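Local structure of Ser-thr phosphatase MSPP (Mycobacterium smegmatis, 2JFR) at residues D36-R41 and H154-A159; T91-A96 and L181-D186; D128-S131 and V137-G140. The protein probably removes phosphate groups from phosphorylated serine and threonine side chains of proteins, as a metal-dependent phosphatase of the PPM (PP2C) family. All blocks are in the same frame, centred on the assembly; numbering follows the deposited sequence.

Contact 1: D36-R41 and H154-A159; sequences DGFGAR and HLLTRA. With MG (magnesium ion), chain B; MN (manganese (II) ion), chain C.
Phe-38, the last residue of strand 31-38, meets Leu-156 and Ala-159 of a loop at the rim of the metal centre that marks the PP2C fold. The contact is small and wholly apolar. Atom CE2 of the Phe-38 ring lies 3.9 Å from CD1 of Leu-156, which comes in at a slant, and CB of Ala-159 sits at the ring edge, close to its plane, 3.9 Å from the same CE2. With chi1 of 69° the ring stem stands between the backbone N and the carbonyl carbon of Phe-38, and from there CE2 reaches both loop residues. A large flat side chain can thus touch two neighbours at once, while the small Ala-159 lets the loop backbone come near. A bound phosphate ion also lies against Phe-38. The loop carries His-154, which binds a third manganese in another structure of this protein, an ion not bound here. In the turn after the strand, Gly-39 has a phi of 90°, where a CB would be jammed against the carbonyl O of Phe-38, which accounts for a glycine there.

Metal coordination holds the other end of residues 36-41. Asp-36 spans the two ions, OD1 binding magnesium at 2.0 Å and OD2 binding manganese at 2.1 Å; a short carboxylate suits this bridging role. Asp-186 and Asp-224 also bind the manganese. Water 1 joins the ions, and in PP2C phosphatases a water bridging the metals is thought to attack the phosphate. Asp-36 OD1, Gly-37 O and four waters stand about the magnesium at the corners of an octahedron, in which Gly-37 O, 2.1 Å from the magnesium, is opposite water 1.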
ATOM      1  N   ASP A  36      -3.188  -4.202   3.895  1.00 13.65           N
ATOM      2  CA  ASP A  36      -2.536  -5.245   4.694  1.00 13.36           C
ATOM      3  C   ASP A  36      -3.349  -5.444   5.962  1.00 13.28           C
ATOM      4  O   ASP A  36      -3.331  -4.619   6.879  1.00 13.59           O
ATOM      5  CB  ASP A  36      -1.105  -4.809   5.039  1.00 13.62           C
ATOM      6  CG  ASP A  36      -0.370  -5.807   5.918  1.00 13.25           C
ATOM      7  OD1 ASP A  36      -1.055  -6.720   6.433  1.00 13.76           O
ATOM      8  OD2 ASP A  36       0.854  -5.646   6.061  1.00 14.10           O
ATOM      9  N   GLY A  37      -4.101  -6.535   5.990  1.00 13.43           N
ATOM     10  CA  GLY A  37      -4.911  -6.854   7.151  1.00 13.85           C
ATOM     11  C   GLY A  37      -4.090  -7.410   8.283  1.00 13.85           C
ATOM     12  O   GLY A  37      -3.043  -8.005   8.097  1.00 14.03           O
ATOM     13  N   PHE A  38      -4.645  -7.271   9.488  1.00 14.20           N
ATOM     14  CA  PHE A  38      -4.079  -7.813  10.688  1.00 14.60           C
ATOM     15  C   PHE A  38      -5.182  -8.355  11.582  1.00 14.79           C
ATOM     16  O   PHE A  38      -6.326  -7.892  11.502  1.00 15.34           O
ATOM     17  CB  PHE A  38      -3.219  -6.810  11.465  1.00 15.06           C
ATOM     18  CG  PHE A  38      -3.963  -5.682  12.106  1.00 15.99           C
ATOM     19  CD1 PHE A  38      -4.502  -5.821  13.393  1.00 17.91           C
ATOM     20  CD2 PHE A  38      -4.146  -4.486  11.393  1.00 18.06           C
ATOM     21  CE1 PHE A  38      -5.194  -4.826  14.009  1.00 20.84           C
ATOM     22  CE2 PHE A  38      -4.870  -3.455  12.083  1.00 20.58           C
ATOM     23  CZ  PHE A  38      -5.381  -3.684  13.375  1.00 22.22           C
ATOM     24  N   GLY A  39      -4.803  -9.220  12.485  1.00 15.51           N
ATOM     25  CA  GLY A  39      -5.689  -9.802  13.454  1.00 16.41           C
ATOM     26  C   GLY A  39      -6.324 -11.082  12.920  1.00 16.59           C
ATOM     27  O   GLY A  39      -6.119 -11.516  11.802  1.00 16.97           O
ATOM     28  N   ALA A  40      -7.151 -11.669  13.809  1.00 17.53           N
ATOM     29  CA  ALA A  40      -7.788 -12.945  13.468  1.00 19.26           C
ATOM     30  C   ALA A  40      -8.631 -12.861  12.228  1.00 18.21           C
ATOM     31  O   ALA A  40      -8.795 -13.867  11.539  1.00 21.29           O
ATOM     32  CB  ALA A  40      -8.650 -13.423  14.630  1.00 25.17           C
ATOM     33  N   ARG A  41      -9.189 -11.690  11.935  1.00 17.29           N
ATOM     34  CA  ARG A  41     -10.010 -11.515  10.763  0.56 17.20           C
ATOM     35  C   ARG A  41      -9.376 -10.444   9.838  1.00 15.93           C
ATOM     36  O   ARG A  41     -10.078  -9.762   9.097  1.00 16.88           O
ATOM     37  CB  ARG A  41     -11.440 -11.176  11.134  0.56 16.71           C
ATOM     38  CG  ARG A  41     -12.215 -12.274  11.803  0.56 18.46           C
ATOM     39  CD  ARG A  41     -13.616 -11.972  12.285  0.56 19.58           C
ATOM     40  NE  ARG A  41     -14.510 -11.747  11.171  0.56 19.19           N
ATOM     41  CZ  ARG A  41     -15.761 -11.379  11.170  0.56 19.00           C
ATOM     42  NH1 ARG A  41     -16.376 -11.182  12.321  0.56 21.27           N
ATOM     43  NH2 ARG A  41     -16.461 -11.198  10.065  0.56 19.97           N
ATOM     44  N   HIS A 154       6.274  -3.130  14.026  1.00 19.04           N
ATOM     45  CA  HIS A 154       5.059  -3.859  13.734  1.00 20.44           C
ATOM     46  C   HIS A 154       3.845  -3.234  14.406  1.00 20.74           C
ATOM     47  O   HIS A 154       2.743  -3.738  14.129  1.00 29.17           O
ATOM     48  CB  HIS A 154       5.178  -5.305  14.231  1.00 23.56           C
ATOM     49  CG  HIS A 154       5.408  -5.461  15.711  1.00 22.99           C
ATOM     50  ND1 HIS A 154       6.602  -5.016  16.330  1.00 24.24           N
ATOM     51  CD2 HIS A 154       4.596  -5.946  16.725  1.00 25.51           C
ATOM     52  CE1 HIS A 154       6.496  -5.248  17.615  1.00 24.33           C
ATOM     53  NE2 HIS A 154       5.321  -5.814  17.880  1.00 25.61           N
ATOM     54  N   LEU A 155       3.963  -2.224  15.214  1.00 16.84           N
ATOM     55  CA  LEU A 155       2.812  -1.698  15.929  1.00 17.54           C
ATOM     56  C   LEU A 155       2.306  -0.444  15.247  1.00 16.08           C
ATOM     57  O   LEU A 155       2.990   0.581  15.154  1.00 17.17           O
ATOM     58  CB  LEU A 155       3.289  -1.366  17.344  1.00 18.66           C
ATOM     59  CG  LEU A 155       3.652  -2.613  18.157  1.00 20.64           C
ATOM     60  CD1 LEU A 155       4.248  -2.132  19.482  1.00 26.05           C
ATOM     61  CD2 LEU A 155       2.457  -3.534  18.356  1.00 26.20           C
ATOM     62  N   LEU A 156       1.084  -0.546  14.716  1.00 15.50           N
ATOM     63  CA  LEU A 156       0.465   0.529  13.980  1.00 14.74           C
ATOM     64  C   LEU A 156      -0.042   1.618  14.889  1.00 14.60           C
ATOM     65  O   LEU A 156      -0.556   1.359  15.977  1.00 15.83           O
ATOM     66  CB  LEU A 156      -0.701   0.012  13.161  1.00 15.06           C
ATOM     67  CG  LEU A 156      -0.337  -0.989  12.040  1.00 15.84           C
ATOM     68  CD1 LEU A 156      -1.577  -1.535  11.430  1.00 18.80           C
ATOM     69  CD2 LEU A 156       0.556  -0.330  10.988  1.00 19.53           C
ATOM     70  N   THR A 157      -0.007   2.862  14.416  1.00 14.84           N
ATOM     71  CA  THR A 157      -0.596   3.985  15.102  1.00 15.17           C
ATOM     72  C   THR A 157      -1.870   4.470  14.444  1.00 15.19           C
ATOM     73  O   THR A 157      -2.617   5.237  15.059  1.00 17.57           O
ATOM     74  CB  THR A 157       0.391   5.145  15.228  1.00 15.43           C
ATOM     75  OG1 THR A 157       0.804   5.487  13.905  1.00 16.41           O
ATOM     76  CG2 THR A 157       1.553   4.776  16.114  1.00 17.17           C
ATOM     77  N   ARG A 158      -2.178   4.021  13.215  1.00 14.83           N
ATOM     78  CA  ARG A 158      -3.412   4.314  12.549  0.69 14.97           C
ATOM     79  C   ARG A 158      -3.766   3.076  11.724  1.00 14.85           C
ATOM     80  O   ARG A 158      -2.879   2.430  11.190  1.00 15.73           O
ATOM     81  CB  ARG A 158      -3.408   5.496  11.593  0.69 15.78           C
ATOM     82  CG  ARG A 158      -2.902   6.801  12.133  0.69 17.03           C
ATOM     83  CD  ARG A 158      -3.061   7.935  11.134  0.69 20.16           C
ATOM     84  NE  ARG A 158      -2.072   8.936  11.150  0.69 22.64           N
ATOM     85  CZ  ARG A 158      -1.808   9.862  10.242  0.69 22.83           C
ATOM     86  NH1 ARG A 158      -2.635   9.953   9.194  0.69 24.87           N
ATOM     87  NH2 ARG A 158      -0.790  10.692  10.408  0.69 28.99           N
ATOM     88  N   ALA A 159      -5.060   2.780  11.656  1.00 14.84           N
ATOM     89  CA  ALA A 159      -5.533   1.631  10.901  1.00 15.22           C
ATOM     90  C   ALA A 159      -6.952   1.853  10.525  1.00 14.80           C
ATOM     91  O   ALA A 159      -7.693   2.584  11.191  1.00 16.32           O
ATOM     92  CB  ALA A 159      -5.378   0.354  11.696  1.00 16.70           C
TER
HETATM   93 MG    MG B1234      -1.064  -8.348   7.591  0.99 13.88          MG
HETATM   94 MN    MN C1235       2.319  -7.020   6.673  0.56 13.82          MN
HETATM   95  O   HOH W   1       1.035  -8.628   7.496  0.83 14.57           O
HETATM   96  O   HOH W   2      -1.340 -10.148   8.572  1.00 15.24           O
HETATM   97  O   HOH W   3      -1.273  -9.335   5.780  1.00 14.25           O
HETATM   98  O   HOH W   4      -0.532  -7.296   9.263  0.83 14.64           O
HETATM   99  O   HOH W   5       2.297  -6.385   8.626  0.83 17.85           O

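Contact 2: T91-A96 and L181-D186; sequences TLTAVA and LLISSD. With MN (manganese (II) ion), chain C.
Strands 92-96 and 181-184 face each other from the two sheets of the PP2C beta-sandwich, running nearly antiparallel at 158° with axes 8.3 Å apart, and Thr-93 lies over Ile-183. Only side chains meet. Ile-183 puts its two branches to separate use. CG2, anti to the backbone N, meets CG2 of Thr-93 at 3.8 Å, whereas CD1, at the end of the other branch, reaches CG2 of Val-95 at 3.7 Å. Farther along, CG1 of Val-95 touches CD1 of Leu-181 more loosely, at 4.3 Å. Beta-branched residues suit the strands and fill the space between sheets, and threonine adds a methyl group without leaving its hydroxyl buried alone, since Thr-93 OG1 bonds to Ser-113 O. At the end of the strand, Ser-184 OG donates to Ser-185 O at 2.8 Å, approaching a lone pair within the plane of the carbonyl. The chain then delivers Asp-186, whose OD1 binds manganese and OD2 a magnesium ion. Strand 89-96 runs between 31-38 and 106-110, and strand 180-184 between 226-233 and 115-119; Ile-183 also touches Tyr-32 and Val-34 of strand 31-38. Helices pack on the outer sides of the two sheets, making the family's alpha-beta-beta-alpha sandwich.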
ATOM      1  N   THR A  91      -4.364  -1.914   7.019  1.00 13.26           N
ATOM      2  CA  THR A  91      -3.813  -0.737   6.363  1.00 13.65           C
ATOM      3  C   THR A  91      -4.565  -0.494   5.079  1.00 13.55           C
ATOM      4  O   THR A  91      -5.252  -1.392   4.542  1.00 13.81           O
ATOM      5  CB  THR A  91      -2.334  -0.875   6.086  1.00 13.87           C
ATOM      6  OG1 THR A  91      -2.214  -1.755   4.969  1.00 14.00           O
ATOM      7  CG2 THR A  91      -1.527  -1.366   7.254  1.00 14.67           C
ATOM      8  N   LEU A  92      -4.378   0.686   4.493  1.00 13.75           N
ATOM      9  CA  LEU A  92      -4.831   0.933   3.144  0.79 13.85           C
ATOM     10  C   LEU A  92      -3.979   2.019   2.556  1.00 13.56           C
ATOM     11  O   LEU A  92      -3.848   3.098   3.142  1.00 14.76           O
ATOM     12  CB  LEU A  92      -6.285   1.369   3.142  0.79 14.32           C
ATOM     13  CG  LEU A  92      -6.856   1.732   1.731  0.79 16.53           C
ATOM     14  CD1 LEU A  92      -6.842   0.548   0.822  0.79 16.19           C
ATOM     15  CD2 LEU A  92      -8.270   2.320   1.869  0.79 19.94           C
ATOM     16  N   THR A  93      -3.425   1.764   1.355  1.00 13.51           N
ATOM     17  CA  THR A  93      -2.772   2.784   0.564  1.00 13.37           C
ATOM     18  C   THR A  93      -3.410   2.734  -0.818  1.00 13.74           C
ATOM     19  O   THR A  93      -3.349   1.679  -1.463  1.00 14.40           O
ATOM     20  CB  THR A  93      -1.282   2.589   0.476  1.00 13.83           C
ATOM     21  OG1 THR A  93      -0.787   2.737   1.799  1.00 14.60           O
ATOM     22  CG2 THR A  93      -0.614   3.580  -0.451  1.00 14.63           C
ATOM     23  N   ALA A  94      -4.015   3.828  -1.213  1.00 13.99           N
ATOM     24  CA  ALA A  94      -4.711   3.921  -2.496  1.00 14.68           C
ATOM     25  C   ALA A  94      -4.091   5.056  -3.303  1.00 14.97           C
ATOM     26  O   ALA A  94      -3.818   6.145  -2.775  1.00 15.98           O
ATOM     27  CB  ALA A  94      -6.192   4.181  -2.266  1.00 16.46           C
ATOM     28  N   VAL A  95      -3.897   4.791  -4.564  1.00 14.60           N
ATOM     29  CA  VAL A  95      -3.431   5.764  -5.546  1.00 14.33           C
ATOM     30  C   VAL A  95      -4.471   5.908  -6.614  1.00 14.23           C
ATOM     31  O   VAL A  95      -4.938   4.925  -7.171  1.00 14.95           O
ATOM     32  CB  VAL A  95      -2.094   5.296  -6.168  1.00 15.28           C
ATOM     33  CG1 VAL A  95      -1.729   6.146  -7.366  1.00 16.53           C
ATOM     34  CG2 VAL A  95      -0.984   5.294  -5.132  1.00 17.07           C
ATOM     35  N   ALA A  96      -4.833   7.158  -6.924  1.00 14.44           N
ATOM     36  CA  ALA A  96      -5.648   7.460  -8.070  1.00 14.46           C
ATOM     37  C   ALA A  96      -4.811   8.294  -9.024  1.00 14.48           C
ATOM     38  O   ALA A  96      -4.368   9.388  -8.665  1.00 14.60           O
ATOM     39  CB  ALA A  96      -6.922   8.190  -7.700  1.00 16.26           C
ATOM     40  N   LEU A 181       5.474   3.817 -10.214  1.00 14.33           N
ATOM     41  CA  LEU A 181       5.001   3.832  -8.840  1.00 14.54           C
ATOM     42  C   LEU A 181       4.891   2.393  -8.363  1.00 14.25           C
ATOM     43  O   LEU A 181       4.523   1.505  -9.123  1.00 15.64           O
ATOM     44  CB  LEU A 181       3.640   4.517  -8.742  1.00 14.93           C
ATOM     45  CG  LEU A 181       3.595   5.938  -9.226  1.00 15.43           C
ATOM     46  CD1 LEU A 181       2.191   6.489  -9.071  1.00 16.93           C
ATOM     47  CD2 LEU A 181       4.583   6.838  -8.474  1.00 17.69           C
ATOM     48  N   LEU A 182       5.187   2.192  -7.094  1.00 14.27           N
ATOM     49  CA  LEU A 182       5.057   0.902  -6.430  1.00 14.48           C
ATOM     50  C   LEU A 182       4.306   1.093  -5.168  1.00 13.71           C
ATOM     51  O   LEU A 182       4.730   1.896  -4.314  1.00 14.55           O
ATOM     52  CB  LEU A 182       6.447   0.322  -6.147  1.00 15.10           C
ATOM     53  CG  LEU A 182       6.476  -0.931  -5.193  1.00 16.53           C
ATOM     54  CD1 LEU A 182       5.806  -2.104  -5.813  1.00 17.27           C
ATOM     55  CD2 LEU A 182       7.935  -1.280  -4.842  1.00 18.81           C
ATOM     56  N   ILE A 183       3.229   0.351  -4.974  1.00 13.80           N
ATOM     57  CA  ILE A 183       2.565   0.256  -3.692  1.00 13.61           C
ATOM     58  C   ILE A 183       2.916  -1.123  -3.131  1.00 13.65           C
ATOM     59  O   ILE A 183       2.786  -2.116  -3.858  1.00 14.29           O
ATOM     60  CB  ILE A 183       1.054   0.411  -3.754  1.00 14.09           C
ATOM     61  CG1 ILE A 183       0.611   1.588  -4.620  1.00 15.43           C
ATOM     62  CG2 ILE A 183       0.502   0.526  -2.353  1.00 14.86           C
ATOM     63  CD1 ILE A 183      -0.882   1.616  -4.858  1.00 16.39           C
ATOM     64  N   SER A 184       3.329  -1.226  -1.884  1.00 13.67           N
ATOM     65  CA  SER A 184       3.657  -2.514  -1.316  0.58 13.07           C
ATOM     66  C   SER A 184       3.121  -2.622   0.091  1.00 13.43           C
ATOM     67  O   SER A 184       3.069  -1.655   0.826  1.00 14.65           O
ATOM     68  CB  SER A 184       5.150  -2.671  -1.307  0.58 14.31           C
ATOM     69  OG  SER A 184       5.543  -3.969  -0.908  0.58 14.39           O
ATOM     70  N   SER A 185       2.805  -3.860   0.493  1.00 13.48           N
ATOM     71  CA  SER A 185       2.697  -4.123   1.913  1.00 13.60           C
ATOM     72  C   SER A 185       4.101  -4.106   2.520  1.00 14.13           C
ATOM     73  O   SER A 185       5.125  -4.199   1.845  1.00 14.93           O
ATOM     74  CB  SER A 185       1.953  -5.398   2.220  1.00 13.90           C
ATOM     75  OG  SER A 185       2.664  -6.520   1.716  1.00 14.54           O
ATOM     76  N   ASP A 186       4.122  -4.044   3.858  1.00 14.46           N
ATOM     77  CA  ASP A 186       5.374  -4.047   4.611  0.64 14.67           C
ATOM     78  C   ASP A 186       6.137  -5.344   4.465  1.00 15.00           C
ATOM     79  O   ASP A 186       7.310  -5.398   4.843  1.00 18.00           O
ATOM     80  CB  ASP A 186       5.093  -3.680   6.053  0.64 15.38           C
ATOM     81  CG  ASP A 186       4.206  -4.603   6.846  0.64 15.48           C
ATOM     82  OD1 ASP A 186       3.700  -5.566   6.240  0.64 13.20           O
ATOM     83  OD2 ASP A 186       4.065  -4.345   8.105  0.64 16.85           O
TER
HETATM   84 MN    MN C1235       2.319  -7.020   6.673  0.56 13.82          MN
HETATM   85  O   HOH W   1       1.035  -8.628   7.496  0.83 14.57           O
HETATM   86  O   HOH W   5       2.297  -6.385   8.626  0.83 17.85           O
HETATM   87  O   HOH W   6       2.029  -7.813   4.736  1.00 14.25           O

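Contact 3: D128-S131 and V137-G140; sequences DDHS and VRMG
Asp-128 and Arg-138 pair between the loop before helix 132-138 and the last turn of that short helix, which has a serine N-cap and a Schellman motif at its C-terminal end. The salt bridge puts Asp-128 OD2 2.6 Å from Arg-138 NE, but the oxygen stands over a face of the guanidinium rather than at its rim, with the two planes 65° apart. Both residues are modelled in two conformers, and an oxygen this close to the guanidinium face is doubtful in detail. Arginine suits this place because its chain, extended from CG to NE with CG anti to the backbone N (chi1 179°), is long enough to reach back past Asp-128 to His-130.

Arg-138 NH1 also comes to the edge of the His-130 ring, 3.5 Å from NE2, without a hydrogen bond being formed between them; ring and guanidinium are nearly coplanar. Both groups turn to Asp-169 OD2, which takes a hydrogen bond from His-130 and a salt bridge from Arg-138; Arg-158 gathers round the same carboxylate. His-130 ND1 is held by Gly-111 N.

Ser-131, the N-cap, uses its short hydroxyl to hold Gly-134 N. In the Schellman motif Gly-140 has phi 64°, which a residue without a side chain adopts easily, and Gly-140 N bonds to Val-137 O at 2.9 Å.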
ATOM      1  N   ASP A 128       4.387   8.417   4.679  1.00 16.20           N
ATOM      2  CA  ASP A 128       4.815   8.109   6.062  0.73 17.31           C
ATOM      3  C   ASP A 128       4.118   6.865   6.559  1.00 15.27           C
ATOM      4  O   ASP A 128       2.957   6.592   6.177  1.00 17.81           O
ATOM      5  CB  ASP A 128       4.454   9.254   7.005  0.73 24.98           C
ATOM      6  CG  ASP A 128       4.868  10.621   6.762  0.73 27.11           C
ATOM      7  OD1 ASP A 128       5.849  11.061   6.125  0.73 27.32           O
ATOM      8  OD2 ASP A 128       4.130  11.553   7.251  0.73 28.45           O
ATOM      9  N   ASP A 129       4.837   6.104   7.325  1.00 15.14           N
ATOM     10  CA  ASP A 129       4.290   4.893   7.959  1.00 14.66           C
ATOM     11  C   ASP A 129       3.701   5.273   9.316  1.00 14.61           C
ATOM     12  O   ASP A 129       4.362   5.892  10.168  1.00 16.01           O
ATOM     13  CB  ASP A 129       5.383   3.855   8.189  1.00 16.03           C
ATOM     14  CG  ASP A 129       5.798   3.123   6.956  1.00 17.64           C
ATOM     15  OD1 ASP A 129       5.128   3.134   5.973  1.00 20.41           O
ATOM     16  OD2 ASP A 129       6.786   2.390   7.133  1.00 27.77           O
ATOM     17  N   HIS A 130       2.455   4.913   9.529  1.00 14.27           N
ATOM     18  CA  HIS A 130       1.770   5.145  10.791  1.00 14.51           C
ATOM     19  C   HIS A 130       2.002   3.927  11.681  1.00 14.29           C
ATOM     20  O   HIS A 130       1.170   3.052  11.851  1.00 15.08           O
ATOM     21  CB  HIS A 130       0.295   5.381  10.541  1.00 15.11           C
ATOM     22  CG  HIS A 130       0.021   6.413   9.524  1.00 15.18           C
ATOM     23  ND1 HIS A 130      -0.881   6.220   8.530  1.00 15.39           N
ATOM     24  CD2 HIS A 130       0.646   7.582   9.298  1.00 17.13           C
ATOM     25  CE1 HIS A 130      -0.816   7.267   7.738  1.00 16.08           C
ATOM     26  NE2 HIS A 130       0.072   8.143   8.183  1.00 17.10           N
ATOM     27  N   SER A 131       3.208   3.891  12.201  1.00 15.49           N
ATOM     28  CA  SER A 131       3.665   2.844  13.115  1.00 15.59           C
ATOM     29  C   SER A 131       4.557   3.513  14.126  1.00 15.28           C
ATOM     30  O   SER A 131       5.022   4.614  13.926  1.00 15.75           O
ATOM     31  CB  SER A 131       4.410   1.746  12.388  1.00 16.88           C
ATOM     32  OG  SER A 131       5.633   2.240  11.890  1.00 17.79           O
ATOM     33  N   VAL A 137      10.445   8.216  12.271  1.00 23.14           N
ATOM     34  CA  VAL A 137      10.881   8.841  11.031  1.00 24.82           C
ATOM     35  C   VAL A 137      10.204  10.199  10.825  1.00 25.42           C
ATOM     36  O   VAL A 137      10.929  11.159  10.513  1.00 31.64           O
ATOM     37  CB  VAL A 137      10.650   7.874   9.839  1.00 24.36           C
ATOM     38  CG1 VAL A 137      11.191   8.503   8.544  1.00 29.19           C
ATOM     39  CG2 VAL A 137      11.342   6.549   9.983  1.00 24.19           C
ATOM     40  N   ARG A 138       8.899  10.295  11.027  1.00 24.87           N
ATOM     41  CA  ARG A 138       8.150  11.564  10.813  0.57 27.56           C
ATOM     42  C   ARG A 138       8.663  12.612  11.788  1.00 29.59           C
ATOM     43  O   ARG A 138       8.647  13.813  11.513  1.00 41.33           O
ATOM     44  CB  ARG A 138       6.655  11.258  10.860  0.57 27.32           C
ATOM     45  CG  ARG A 138       5.614  12.335  10.691  0.57 33.24           C
ATOM     46  CD  ARG A 138       4.259  11.842  10.167  0.57 37.35           C
ATOM     47  NE  ARG A 138       3.331  12.783   9.457  0.57 37.97           N
ATOM     48  CZ  ARG A 138       2.205  12.407   8.815  0.57 37.05           C
ATOM     49  NH1 ARG A 138       1.849  11.126   8.769  0.57 33.16           N
ATOM     50  NH2 ARG A 138       1.335  13.175   8.146  0.57 42.13           N
ATOM     51  N   MET A 139       9.160  12.250  12.972  1.00 27.14           N
ATOM     52  CA  MET A 139       9.640  13.176  13.990  1.00 27.46           C
ATOM     53  C   MET A 139      11.067  13.512  13.701  1.00 30.60           C
ATOM     54  O   MET A 139      11.689  14.290  14.448  1.00 32.31           O
ATOM     55  CB  MET A 139       9.513  12.624  15.420  1.00 25.17           C
ATOM     56  CG  MET A 139       8.068  12.481  15.885  1.00 26.21           C
ATOM     57  SD  MET A 139       7.216  14.006  16.024  0.66 25.79           S
ATOM     58  CE  MET A 139       8.129  15.069  17.127  0.66 31.25           C
ATOM     59  N   GLY A 140      11.654  12.994  12.665  1.00 30.84           N
ATOM     60  CA  GLY A 140      13.036  13.120  12.320  1.00 35.54           C
ATOM     61  C   GLY A 140      14.060  12.545  13.222  1.00 36.04           C
ATOM     62  O   GLY A 140      15.153  13.065  13.275  1.00 36.35           O
TER

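From the N terminus, strand 31-38 comes first, and contact 1 closes a long loop when the chain returns to it at residues 154-159. Contact 2 opens inside that loop, at strand 89-96, but closes beyond it, at residues 181-186, so the two cross. Contact 3 is a short closure around helix 132-138, and both longer loops enclose it. Strands 31-38 and 89-96 are neighbours in one sheet, and a hydrogen bond between Asp-36 N and Thr-91 OG1 is one of the links between contacts 1 and 2. Contact 2 ties that sheet to the other and shares the manganese with contact 1. Contacts 1 and 3 meet where Thr-157 N bonds to His-130 O; contacts 2 and 3 do not touch.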